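Local coordinates for putative uncharacterized protein gbs1890 (PDB 4TKZ), which probably serves as an EIIA component of the sugar phosphotransferase system, passing phosphoryl groups along during sugar uptake, at residues S19-V30 / L93-R103. Sequence-based numbering, arbitrary orientation.
Sequences SLELIAGHQEYV and LSMLMEAVLSR
S19 sets its CB against both methyls of L93, and its small side chain suits this close spot, where OG hydrogen-bonds to the backbone O of H9 of the second subunit. The next residue, L20, carries the apolar contact: with CG anti to the backbone N (chi1 176°), its CD1 reaches M97 SD at 3.7 Å and touches V100 CG2. M97, bent at chi2 and chi3, curls its flexible thioether so that CE also lies 3.9 Å from I23 CG2. The branched I23 has a second arm, CD1, that meets L93 CD2 tip to tip at 3.7 Å. Segment 19-24 of helix 12-24 crosses helix 93-102 at -53°, the two helices packing side by side on one face of the parallel sheet, whose 2-1-3-4 strand order fits the α/β fold of mannose-type EIIA domains. Beyond the helix, G25 takes a positive phi that favours glycine, and the chain turns back toward strand 30-35. Q27 folds over V100, OE1 lying 3.4 Å from CG1, while NE2 donates to G25 O from above the carbonyl plane. The backbone carbonyls of E28 and Y29 receive the long side chain of R103: NH2 gives a short, in-plane bond to E28 O (2.6 Å, 160°), and NH1 reaches Y29 O at 3.2 Å and also binds I2 O. V30, compact enough to fit beside the guanidinium, sets CG2 obliquely to it, 3.7 Å from R103 NH2.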
ATOM      1  N   SER A  19      -2.096  -9.361   4.412  1.00 17.85           N
ATOM      2  CA  SER A  19      -2.569  -8.442   5.454  1.00 22.80           C
ATOM      3  C   SER A  19      -4.061  -8.653   5.673  1.00 22.14           C
ATOM      4  O   SER A  19      -4.534  -8.765   6.808  1.00 20.99           O
ATOM      5  CB  SER A  19      -2.313  -6.987   5.053  1.00 15.83           C
ATOM      6  OG  SER A  19      -0.937  -6.761   4.813  1.00 18.01           O
ATOM      7  N   LEU A  20      -4.792  -8.693   4.568  1.00 16.65           N
ATOM      8  CA  LEU A  20      -6.230  -8.958   4.566  1.00 21.56           C
ATOM      9  C   LEU A  20      -6.575 -10.310   5.204  1.00 22.96           C
ATOM     10  O   LEU A  20      -7.520 -10.407   5.994  1.00 23.44           O
ATOM     11  CB  LEU A  20      -6.757  -8.892   3.122  1.00 17.17           C
ATOM     12  CG  LEU A  20      -8.221  -9.227   2.840  1.00 17.91           C
ATOM     13  CD1 LEU A  20      -9.148  -8.258   3.557  1.00 18.95           C
ATOM     14  CD2 LEU A  20      -8.492  -9.223   1.329  1.00 17.51           C
ATOM     15  N   GLU A  21      -5.813 -11.347   4.862  1.00 19.35           N
ATOM     16  CA  GLU A  21      -6.056 -12.690   5.383  1.00 20.01           C
ATOM     17  C   GLU A  21      -5.918 -12.675   6.899  1.00 21.42           C
ATOM     18  O   GLU A  21      -6.723 -13.270   7.611  1.00 23.30           O
ATOM     19  CB  GLU A  21      -5.052 -13.675   4.775  1.00 25.16           C
ATOM     20  CG  GLU A  21      -4.744 -14.909   5.624  1.00 30.46           C
ATOM     21  CD  GLU A  21      -5.605 -16.117   5.289  1.00 39.34           C
ATOM     22  OE1 GLU A  21      -6.772 -15.938   4.885  1.00 42.64           O
ATOM     23  OE2 GLU A  21      -5.103 -17.253   5.436  1.00 49.48           O
ATOM     24  N   LEU A  22      -4.886 -11.990   7.384  0.68 20.50           N
ATOM     25  CA  LEU A  22      -4.614 -11.919   8.820  0.68 19.21           C
ATOM     26  C   LEU A  22      -5.696 -11.142   9.565  0.68 22.36           C
ATOM     27  O   LEU A  22      -6.123 -11.538  10.659  0.68 21.70           O
ATOM     28  CB  LEU A  22      -3.244 -11.281   9.077  0.68 20.02           C
ATOM     29  CG  LEU A  22      -2.897 -11.144  10.562  0.68 22.15           C
ATOM     30  CD1 LEU A  22      -2.851 -12.520  11.200  0.68 23.48           C
ATOM     31  CD2 LEU A  22      -1.574 -10.404  10.774  0.68 19.62           C
ATOM     32  N   ILE A  23      -6.130 -10.033   8.975  1.00 20.61           N
ATOM     33  CA  ILE A  23      -7.113  -9.166   9.620  1.00 18.74           C
ATOM     34  C   ILE A  23      -8.519  -9.750   9.490  1.00 23.30           C
ATOM     35  O   ILE A  23      -9.214  -9.922  10.487  1.00 26.31           O
ATOM     36  CB  ILE A  23      -7.050  -7.722   9.068  1.00 17.64           C
ATOM     37  CG1 ILE A  23      -5.754  -7.035   9.505  1.00 19.36           C
ATOM     38  CG2 ILE A  23      -8.244  -6.901   9.538  1.00 22.23           C
ATOM     39  CD1 ILE A  23      -5.440  -5.777   8.709  1.00 19.39           C
ATOM     40  N   ALA A  24      -8.923 -10.087   8.271  1.00 20.15           N
ATOM     41  CA  ALA A  24     -10.319 -10.450   8.012  1.00 22.96           C
ATOM     42  C   ALA A  24     -10.560 -11.908   7.606  1.00 24.29           C
ATOM     43  O   ALA A  24     -11.709 -12.349   7.538  1.00 27.85           O
ATOM     44  CB  ALA A  24     -10.905  -9.520   6.965  1.00 27.70           C
ATOM     45  N   GLY A  25      -9.497 -12.654   7.318  1.00 24.04           N
ATOM     46  CA  GLY A  25      -9.653 -14.032   6.882  1.00 25.70           C
ATOM     47  C   GLY A  25      -9.798 -14.072   5.374  1.00 28.35           C
ATOM     48  O   GLY A  25      -9.690 -13.042   4.717  1.00 26.48           O
ATOM     49  N   HIS A  26     -10.060 -15.251   4.822  1.00 27.23           N
ATOM     50  CA  HIS A  26     -10.151 -15.391   3.372  1.00 27.79           C
ATOM     51  C   HIS A  26     -11.439 -14.787   2.811  1.00 26.82           C
ATOM     52  O   HIS A  26     -12.516 -14.971   3.374  1.00 23.25           O
ATOM     53  CB  HIS A  26     -10.032 -16.862   2.976  1.00 29.42           C
ATOM     54  CG  HIS A  26     -10.118 -17.096   1.500  1.00 32.66           C
ATOM     55  ND1 HIS A  26     -11.256 -17.570   0.888  1.00 33.34           N
ATOM     56  CD2 HIS A  26      -9.207 -16.917   0.516  1.00 29.51           C
ATOM     57  CE1 HIS A  26     -11.044 -17.674  -0.412  1.00 28.44           C
ATOM     58  NE2 HIS A  26      -9.808 -17.282  -0.664  1.00 35.63           N
ATOM     59  N   GLN A  27     -11.326 -14.073   1.691  1.00 24.48           N
ATOM     60  CA  GLN A  27     -12.471 -13.385   1.119  1.00 23.60           C
ATOM     61  C   GLN A  27     -12.805 -14.002  -0.222  1.00 23.84           C
ATOM     62  O   GLN A  27     -11.920 -14.556  -0.873  1.00 23.07           O
ATOM     63  CB  GLN A  27     -12.142 -11.905   0.937  1.00 24.07           C
ATOM     64  CG  GLN A  27     -11.743 -11.206   2.227  1.00 26.65           C
ATOM     65  CD  GLN A  27     -12.871 -11.174   3.234  1.00 22.55           C
ATOM     66  OE1 GLN A  27     -14.012 -10.842   2.902  1.00 22.10           O
ATOM     67  NE2 GLN A  27     -12.561 -11.522   4.474  1.00 27.98           N
ATOM     68  N   GLU A  28     -14.074 -13.926  -0.626  1.00 24.22           N
ATOM     69  CA  GLU A  28     -14.483 -14.371  -1.967  1.00 27.69           C
ATOM     70  C   GLU A  28     -14.237 -13.272  -2.985  1.00 25.58           C
ATOM     71  O   GLU A  28     -14.307 -12.090  -2.651  1.00 23.26           O
ATOM     72  CB  GLU A  28     -15.972 -14.730  -1.992  1.00 26.95           C
ATOM     73  CG  GLU A  28     -16.395 -15.756  -0.953  1.00 42.59           C
ATOM     74  CD  GLU A  28     -17.816 -15.527  -0.463  1.00 58.01           C
ATOM     75  OE1 GLU A  28     -18.672 -15.114  -1.282  1.00 54.41           O
ATOM     76  OE2 GLU A  28     -18.073 -15.749   0.742  1.00 54.76           O
ATOM     77  N   TYR A  29     -13.969 -13.660  -4.231  1.00 20.59           N
ATOM     78  CA  TYR A  29     -13.878 -12.691  -5.313  1.00 20.24           C
ATOM     79  C   TYR A  29     -12.854 -11.593  -5.059  1.00 21.30           C
ATOM     80  O   TYR A  29     -13.118 -10.412  -5.290  1.00 20.59           O
ATOM     81  CB  TYR A  29     -15.252 -12.092  -5.577  1.00 22.26           C
ATOM     82  CG  TYR A  29     -16.281 -13.162  -5.835  1.00 31.85           C
ATOM     83  CD1 TYR A  29     -16.182 -13.971  -6.954  1.00 32.75           C
ATOM     84  CD2 TYR A  29     -17.336 -13.378  -4.955  1.00 33.60           C
ATOM     85  CE1 TYR A  29     -17.103 -14.954  -7.207  1.00 35.74           C
ATOM     86  CE2 TYR A  29     -18.270 -14.367  -5.200  1.00 34.34           C
ATOM     87  CZ  TYR A  29     -18.144 -15.148  -6.336  1.00 36.26           C
ATOM     88  OH  TYR A  29     -19.059 -16.137  -6.604  1.00 42.28           O
ATOM     89  N   VAL A  30     -11.688 -11.994  -4.570  1.00 17.99           N
ATOM     90  CA  VAL A  30     -10.577 -11.077  -4.398  1.00 14.68           C
ATOM     91  C   VAL A  30      -9.339 -11.794  -4.905  1.00 18.02           C
ATOM     92  O   VAL A  30      -8.954 -12.824  -4.355  1.00 21.62           O
ATOM     93  CB  VAL A  30     -10.380 -10.703  -2.903  1.00 19.47           C
ATOM     94  CG1 VAL A  30      -9.154  -9.821  -2.739  1.00 17.63           C
ATOM     95  CG2 VAL A  30     -11.622 -10.013  -2.350  1.00 18.87           C
ATOM     96  N   LEU A  93      -3.660  -0.233   2.528  1.00 13.11           N
ATOM     97  CA  LEU A  93      -4.520  -1.235   3.148  1.00 12.89           C
ATOM     98  C   LEU A  93      -5.912  -0.663   3.419  1.00 14.44           C
ATOM     99  O   LEU A  93      -6.898  -1.397   3.408  1.00 18.89           O
ATOM    100  CB  LEU A  93      -3.883  -1.851   4.409  1.00 15.82           C
ATOM    101  CG  LEU A  93      -4.588  -3.036   5.090  1.00 16.99           C
ATOM    102  CD1 LEU A  93      -4.859  -4.173   4.138  1.00 18.69           C
ATOM    103  CD2 LEU A  93      -3.765  -3.553   6.285  1.00 17.25           C
ATOM    104  N   SER A  94      -5.996   0.647   3.640  1.00 17.27           N
ATOM    105  CA  SER A  94      -7.284   1.310   3.835  1.00 16.98           C
ATOM    106  C   SER A  94      -8.185   1.125   2.614  1.00 15.18           C
ATOM    107  O   SER A  94      -9.380   0.842   2.751  1.00 19.76           O
ATOM    108  CB  SER A  94      -7.084   2.810   4.070  1.00 19.98           C
ATOM    109  OG  SER A  94      -6.535   3.070   5.349  1.00 22.82           O
ATOM    110  N   MET A  95      -7.601   1.310   1.439  1.00 19.46           N
ATOM    111  CA  MET A  95      -8.325   1.155   0.173  1.00 14.61           C
ATOM    112  C   MET A  95      -8.889  -0.260   0.086  1.00 17.81           C
ATOM    113  O   MET A  95     -10.072  -0.460  -0.215  1.00 17.20           O
ATOM    114  CB  MET A  95      -7.385   1.440  -1.003  1.00 19.47           C
ATOM    115  CG  MET A  95      -8.074   1.490  -2.340  1.00 21.78           C
ATOM    116  SD  MET A  95      -6.912   1.865  -3.653  1.00 17.93           S
ATOM    117  CE  MET A  95      -6.678   3.623  -3.408  1.00 16.08           C
ATOM    118  N   LEU A  96      -8.047  -1.243   0.391  1.00 17.08           N
ATOM    119  CA  LEU A  96      -8.442  -2.649   0.300  1.00 17.56           C
ATOM    120  C   LEU A  96      -9.495  -3.030   1.330  1.00 17.48           C
ATOM    121  O   LEU A  96     -10.489  -3.688   1.011  1.00 19.23           O
ATOM    122  CB  LEU A  96      -7.219  -3.562   0.456  1.00 16.22           C
ATOM    123  CG  LEU A  96      -7.483  -5.061   0.333  1.00 16.26           C
ATOM    124  CD1 LEU A  96      -8.260  -5.413  -0.955  1.00 20.35           C
ATOM    125  CD2 LEU A  96      -6.153  -5.804   0.376  1.00 17.58           C
ATOM    126  N   MET A  97      -9.281  -2.625   2.576  1.00 20.17           N
ATOM    127  CA  MET A  97     -10.229  -2.985   3.620  1.00 17.46           C
ATOM    128  C   MET A  97     -11.603  -2.369   3.341  1.00 18.51           C
ATOM    129  O   MET A  97     -12.632  -3.020   3.521  1.00 18.38           O
ATOM    130  CB  MET A  97      -9.703  -2.573   4.998  1.00 18.15           C
ATOM    131  CG  MET A  97      -8.458  -3.344   5.472  1.00 23.49           C
ATOM    132  SD  MET A  97      -8.603  -5.148   5.423  1.00 22.99           S
ATOM    133  CE  MET A  97     -10.035  -5.380   6.483  1.00 22.53           C
ATOM    134  N   GLU A  98     -11.621  -1.129   2.871  1.00 19.05           N
ATOM    135  CA  GLU A  98     -12.895  -0.465   2.592  1.00 22.50           C
ATOM    136  C   GLU A  98     -13.665  -1.175   1.487  1.00 19.81           C
ATOM    137  O   GLU A  98     -14.877  -1.383   1.594  1.00 20.93           O
ATOM    138  CB  GLU A  98     -12.684   0.998   2.196  1.00 21.01           C
ATOM    139  CG  GLU A  98     -13.988   1.810   2.233  1.00 17.33           C
ATOM    140  CD  GLU A  98     -14.540   1.935   3.653  1.00 24.79           C
ATOM    141  OE1 GLU A  98     -14.013   2.762   4.413  1.00 27.84           O
ATOM    142  OE2 GLU A  98     -15.493   1.208   4.008  1.00 24.29           O
ATOM    143  N   ALA A  99     -12.962  -1.547   0.424  1.00 23.98           N
ATOM    144  CA  ALA A  99     -13.617  -2.226  -0.688  1.00 21.23           C
ATOM    145  C   ALA A  99     -14.233  -3.536  -0.202  1.00 22.78           C
ATOM    146  O   ALA A  99     -15.395  -3.843  -0.505  1.00 22.40           O
ATOM    147  CB  ALA A  99     -12.635  -2.471  -1.829  1.00 22.62           C
ATOM    148  N   VAL A 100     -13.459  -4.288   0.574  1.00 18.63           N
ATOM    149  CA  VAL A 100     -13.904  -5.579   1.085  1.00 16.29           C
ATOM    150  C   VAL A 100     -15.081  -5.424   2.047  1.00 22.70           C
ATOM    151  O   VAL A 100     -16.101  -6.103   1.924  1.00 21.18           O
ATOM    152  CB  VAL A 100     -12.755  -6.309   1.793  1.00 18.46           C
ATOM    153  CG1 VAL A 100     -13.283  -7.498   2.611  1.00 21.32           C
ATOM    154  CG2 VAL A 100     -11.697  -6.757   0.785  1.00 19.86           C
ATOM    155  N   LEU A 101     -14.948  -4.516   3.002  1.00 23.57           N
ATOM    156  CA  LEU A 101     -15.978  -4.385   4.030  1.00 25.27           C
ATOM    157  C   LEU A 101     -17.247  -3.657   3.570  1.00 25.25           C
ATOM    158  O   LEU A 101     -18.298  -3.786   4.196  1.00 25.01           O
ATOM    159  CB  LEU A 101     -15.399  -3.728   5.283  1.00 19.10           C
ATOM    160  CG  LEU A 101     -14.349  -4.560   6.021  1.00 22.40           C
ATOM    161  CD1 LEU A 101     -13.651  -3.711   7.074  1.00 27.07           C
ATOM    162  CD2 LEU A 101     -14.981  -5.803   6.652  1.00 18.62           C
ATOM    163  N   SER A 102     -17.169  -2.911   2.473  1.00 20.29           N
ATOM    164  CA  SER A 102     -18.321  -2.114   2.048  1.00 22.04           C
ATOM    165  C   SER A 102     -18.991  -2.567   0.751  1.00 27.04           C
ATOM    166  O   SER A 102     -20.109  -2.139   0.453  1.00 26.88           O
ATOM    167  CB  SER A 102     -17.945  -0.631   1.942  1.00 25.75           C
ATOM    168  OG  SER A 102     -17.806  -0.043   3.222  1.00 29.02           O
ATOM    169  N   ARG A 103     -18.325  -3.419  -0.023  1.00 26.87           N
ATOM    170  CA  ARG A 103     -18.855  -3.791  -1.342  1.00 26.13           C
ATOM    171  C   ARG A 103     -20.235  -4.446  -1.258  1.00 28.33           C
ATOM    172  O   ARG A 103     -21.055  -4.326  -2.182  1.00 33.07           O
ATOM    173  CB  ARG A 103     -17.890  -4.714  -2.076  1.00 21.02           C
ATOM    174  CG  ARG A 103     -17.623  -6.033  -1.364  1.00 24.22           C
ATOM    175  CD  ARG A 103     -16.675  -6.885  -2.186  1.00 26.37           C
ATOM    176  NE  ARG A 103     -16.186  -8.041  -1.440  1.00 18.69           N
ATOM    177  CZ  ARG A 103     -15.531  -9.049  -2.004  1.00 22.28           C
ATOM    178  NH1 ARG A 103     -15.295  -9.032  -3.313  1.00 16.35           N
ATOM    179  NH2 ARG A 103     -15.121 -10.066  -1.271  1.00 24.55           N
TER